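Local coordinates for protein O-phospho-L-seryl-tRNA:Cys-tRNA synthase (Methanocaldococcus jannaschii DSM 2661, PDB 5X6B) that probably converts O-phosphoseryl-tRNA(Cys) into cysteinyl-tRNA(Cys), using pyridoxal phosphate held as a Schiff base on a lysine, at residues D347-A360 against G385-L397. Sequence-based numbering, arbitrary orientation.
Sequences DLIKFETPVLDEIA and GVTKEIKMSVYGL
Ile349 and Phe351 pair with Met392 and Ile390 as the hydrogen-bonded residues of two antiparallel strands, 349-352 and 389-392, whose axes approach to 4.9 Å. Each pair exchanges two backbone bonds, and Thr353 N adds a fifth to Lys388 O (2.8 Å).

The close-packed face carries the apolar side chains. Met392 SD lies in the plane of the Phe351 ring, 4.0 Å from CE2, an edge-on Met-aromatic contact; Ile349, two residues before Phe351 on the same strand, lays CG2 over one face of the ring, offset toward its rim. Ile390 directs CG1 between the backbone N and carbonyl carbon (chi1 59°), where it meets both Phe351 CB and Thr353 CG2. Phe336 and helix 317-331 add to this side.

The face of Lys350, Glu352, Glu389 and Lys391 is polar and nearer to solvent, all but the buried Lys350 being partly exposed. The extended Lys350 chain slants across Glu389; its NZ, held chiefly by Glu205, also lies 3.4 Å from Glu389 OE1 in a salt bridge. Lys391 turns its NZ to the carbonyl of Gly204.

On helix 354-360, Leu356 CB is set against Thr387 CB at 3.7 Å, and Ala360 CB meets Thr387 CG2. At the far end Ser393 OG donates to Asp347 OD1 (2.7 Å), 38° out of the carboxylate plane, and accepts from Tyr395 N in an ST turn; Arg236 also pairs with that carboxylate. Together these strands form the middle and one edge of a three-stranded antiparallel sheet backed by helices, consistent with the small C-terminal domain of fold-type I pyridoxal phosphate enzymes.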
# COMPACT_ATOMS: atom_id res chain seq x y z
N ASP B 347 24.41 1.01 -5.09
CA ASP B 347 24.52 1.31 -3.66
C ASP B 347 24.70 0.07 -2.78
O ASP B 347 25.06 0.18 -1.61
CB ASP B 347 23.29 2.09 -3.22
CG ASP B 347 22.00 1.36 -3.56
OD1 ASP B 347 21.71 0.33 -2.91
OD2 ASP B 347 21.31 1.78 -4.51
N LEU B 348 24.45 -1.12 -3.34
CA LEU B 348 24.62 -2.34 -2.57
C LEU B 348 26.10 -2.66 -2.45
O LEU B 348 26.77 -2.95 -3.44
CB LEU B 348 23.86 -3.50 -3.23
CG LEU B 348 23.54 -4.76 -2.41
CD1 LEU B 348 22.56 -5.64 -3.17
CD2 LEU B 348 24.78 -5.57 -2.02
N ILE B 349 26.61 -2.64 -1.22
CA ILE B 349 28.02 -2.93 -1.00
C ILE B 349 28.23 -4.25 -0.28
O ILE B 349 27.59 -4.52 0.74
CB ILE B 349 28.70 -1.82 -0.17
CG1 ILE B 349 28.39 -0.44 -0.75
CG2 ILE B 349 30.20 -2.04 -0.11
CD1 ILE B 349 28.88 0.70 0.13
N LYS B 350 29.14 -5.07 -0.80
CA LYS B 350 29.56 -6.27 -0.09
C LYS B 350 31.04 -6.19 0.29
O LYS B 350 31.91 -6.17 -0.58
CB LYS B 350 29.30 -7.52 -0.92
CG LYS B 350 29.59 -8.82 -0.18
CD LYS B 350 29.22 -10.02 -1.02
CE LYS B 350 29.44 -11.32 -0.27
NZ LYS B 350 29.06 -12.50 -1.09
N PHE B 351 31.31 -6.13 1.59
CA PHE B 351 32.67 -6.07 2.09
C PHE B 351 33.16 -7.43 2.54
O PHE B 351 32.42 -8.18 3.20
CB PHE B 351 32.79 -5.10 3.28
CG PHE B 351 32.67 -3.65 2.92
CD1 PHE B 351 33.62 -3.04 2.10
CD2 PHE B 351 31.64 -2.87 3.43
CE1 PHE B 351 33.52 -1.70 1.78
CE2 PHE B 351 31.54 -1.53 3.12
CZ PHE B 351 32.48 -0.95 2.29
N GLU B 352 34.40 -7.76 2.21
CA GLU B 352 35.08 -8.83 2.91
C GLU B 352 35.69 -8.21 4.16
O GLU B 352 36.44 -7.24 4.07
CB GLU B 352 36.16 -9.47 2.03
CG GLU B 352 36.87 -10.64 2.70
CD GLU B 352 37.99 -11.19 1.86
OE1 GLU B 352 38.30 -10.59 0.81
OE2 GLU B 352 38.57 -12.23 2.25
N THR B 353 35.35 -8.75 5.32
CA THR B 353 35.73 -8.12 6.58
C THR B 353 36.49 -9.05 7.51
O THR B 353 35.96 -9.50 8.52
CB THR B 353 34.48 -7.59 7.32
OG1 THR B 353 33.58 -8.67 7.58
CG2 THR B 353 33.76 -6.55 6.47
N PRO B 354 37.77 -9.33 7.18
CA PRO B 354 38.59 -10.23 7.98
C PRO B 354 38.75 -9.77 9.43
O PRO B 354 38.78 -10.60 10.34
CB PRO B 354 39.95 -10.21 7.26
CG PRO B 354 39.64 -9.75 5.88
CD PRO B 354 38.51 -8.78 6.03
N VAL B 355 38.85 -8.46 9.63
CA VAL B 355 39.07 -7.89 10.96
C VAL B 355 37.92 -8.24 11.91
O VAL B 355 38.12 -8.39 13.11
CB VAL B 355 39.26 -6.35 10.89
CG1 VAL B 355 38.03 -5.67 10.31
CG2 VAL B 355 39.61 -5.79 12.26
N LEU B 356 36.72 -8.41 11.36
CA LEU B 356 35.57 -8.77 12.19
C LEU B 356 35.66 -10.22 12.69
O LEU B 356 35.16 -10.54 13.77
CB LEU B 356 34.26 -8.54 11.42
CG LEU B 356 33.98 -7.09 11.00
CD1 LEU B 356 32.62 -6.97 10.34
CD2 LEU B 356 34.08 -6.15 12.19
N ASP B 357 36.30 -11.09 11.90
CA ASP B 357 36.63 -12.46 12.31
C ASP B 357 37.66 -12.41 13.42
O ASP B 357 37.55 -13.10 14.44
CB ASP B 357 37.22 -13.26 11.15
CG ASP B 357 36.18 -13.75 10.19
OD1 ASP B 357 35.01 -13.94 10.60
OD2 ASP B 357 36.55 -13.93 9.01
N GLU B 358 38.67 -11.59 13.18
CA GLU B 358 39.78 -11.44 14.10
C GLU B 358 39.27 -11.00 15.45
O GLU B 358 39.84 -11.35 16.46
CB GLU B 358 40.80 -10.43 13.57
CG GLU B 358 41.38 -10.76 12.22
CD GLU B 358 42.28 -9.65 11.71
OE1 GLU B 358 42.45 -8.65 12.44
OE2 GLU B 358 42.81 -9.77 10.58
N ILE B 359 38.18 -10.24 15.47
CA ILE B 359 37.64 -9.79 16.74
C ILE B 359 36.66 -10.81 17.33
O ILE B 359 36.64 -11.03 18.54
CB ILE B 359 36.94 -8.43 16.59
CG1 ILE B 359 37.92 -7.39 16.06
CG2 ILE B 359 36.39 -7.97 17.93
CD1 ILE B 359 37.28 -6.09 15.65
N ALA B 360 35.88 -11.44 16.46
CA ALA B 360 34.86 -12.40 16.89
C ALA B 360 35.46 -13.57 17.66
O ALA B 360 34.92 -14.00 18.67
CB ALA B 360 34.07 -12.90 15.69
N GLY B 385 25.77 -12.74 13.70
CA GLY B 385 26.61 -13.92 13.60
C GLY B 385 27.60 -13.95 12.45
O GLY B 385 28.55 -14.73 12.46
N VAL B 386 27.39 -13.10 11.45
CA VAL B 386 28.26 -13.07 10.28
C VAL B 386 29.37 -12.03 10.44
O VAL B 386 29.08 -10.87 10.72
CB VAL B 386 27.48 -12.78 9.00
CG1 VAL B 386 28.37 -12.95 7.79
CG2 VAL B 386 26.26 -13.69 8.89
N THR B 387 30.62 -12.44 10.26
CA THR B 387 31.75 -11.52 10.39
C THR B 387 32.72 -11.58 9.21
O THR B 387 33.50 -10.66 8.99
CB THR B 387 32.53 -11.77 11.71
OG1 THR B 387 32.97 -13.13 11.76
CG2 THR B 387 31.65 -11.48 12.92
N LYS B 388 32.67 -12.67 8.45
CA LYS B 388 33.54 -12.80 7.29
C LYS B 388 33.17 -11.82 6.19
O LYS B 388 34.03 -11.26 5.51
CB LYS B 388 33.51 -14.23 6.76
CG LYS B 388 34.34 -15.17 7.61
CD LYS B 388 34.59 -16.54 7.00
CE LYS B 388 35.15 -17.46 8.08
NZ LYS B 388 35.11 -18.91 7.77
N GLU B 389 31.87 -11.57 6.06
CA GLU B 389 31.33 -10.64 5.08
C GLU B 389 30.23 -9.81 5.73
O GLU B 389 29.66 -10.22 6.74
CB GLU B 389 30.78 -11.40 3.87
CG GLU B 389 31.83 -11.98 2.95
CD GLU B 389 31.29 -13.10 2.08
OE1 GLU B 389 30.06 -13.31 2.07
OE2 GLU B 389 32.10 -13.77 1.39
N ILE B 390 29.96 -8.63 5.16
CA ILE B 390 28.72 -7.90 5.45
C ILE B 390 28.16 -7.26 4.18
O ILE B 390 28.90 -6.84 3.29
CB ILE B 390 28.89 -6.78 6.51
CG1 ILE B 390 29.93 -5.76 6.07
CG2 ILE B 390 29.23 -7.35 7.88
CD1 ILE B 390 30.07 -4.59 7.02
N LYS B 391 26.83 -7.20 4.09
CA LYS B 391 26.17 -6.47 3.02
C LYS B 391 25.44 -5.27 3.61
O LYS B 391 24.73 -5.38 4.61
CB LYS B 391 25.19 -7.37 2.26
CG LYS B 391 25.87 -8.43 1.41
CD LYS B 391 24.87 -9.44 0.85
CE LYS B 391 23.83 -8.77 -0.01
NZ LYS B 391 22.91 -9.78 -0.62
N MET B 392 25.62 -4.11 2.99
CA MET B 392 24.98 -2.89 3.45
C MET B 392 24.69 -1.93 2.31
O MET B 392 25.25 -2.04 1.22
CB MET B 392 25.85 -2.21 4.51
CG MET B 392 27.30 -2.06 4.11
SD MET B 392 28.26 -1.14 5.32
CE MET B 392 27.60 0.50 5.09
N SER B 393 23.80 -0.99 2.58
CA SER B 393 23.53 0.10 1.66
C SER B 393 23.16 1.32 2.49
O SER B 393 22.50 1.19 3.53
CB SER B 393 22.41 -0.28 0.69
OG SER B 393 22.16 0.76 -0.24
N VAL B 394 23.61 2.49 2.06
CA VAL B 394 23.25 3.72 2.74
C VAL B 394 22.37 4.54 1.82
O VAL B 394 22.18 5.74 2.01
CB VAL B 394 24.49 4.55 3.17
CG1 VAL B 394 25.38 3.73 4.11
CG2 VAL B 394 25.28 5.03 1.95
N TYR B 395 21.84 3.87 0.80
CA TYR B 395 20.92 4.52 -0.12
C TYR B 395 19.78 5.20 0.62
O TYR B 395 19.19 4.62 1.54
CB TYR B 395 20.34 3.51 -1.12
CG TYR B 395 19.42 4.16 -2.12
CD1 TYR B 395 19.91 4.67 -3.32
CD2 TYR B 395 18.06 4.29 -1.87
CE1 TYR B 395 19.07 5.29 -4.23
CE2 TYR B 395 17.21 4.91 -2.77
CZ TYR B 395 17.73 5.40 -3.95
OH TYR B 395 16.90 6.00 -4.86
N GLY B 396 19.47 6.42 0.22
CA GLY B 396 18.35 7.14 0.79
C GLY B 396 18.62 7.78 2.14
O GLY B 396 17.81 8.56 2.63
N LEU B 397 19.76 7.45 2.74
CA LEU B 397 20.14 8.07 4.01
C LEU B 397 20.58 9.53 3.82
O LEU B 397 21.13 9.89 2.78
CB LEU B 397 21.27 7.29 4.68
CG LEU B 397 20.90 5.96 5.31
CD1 LEU B 397 22.13 5.31 5.93
CD2 LEU B 397 19.82 6.16 6.35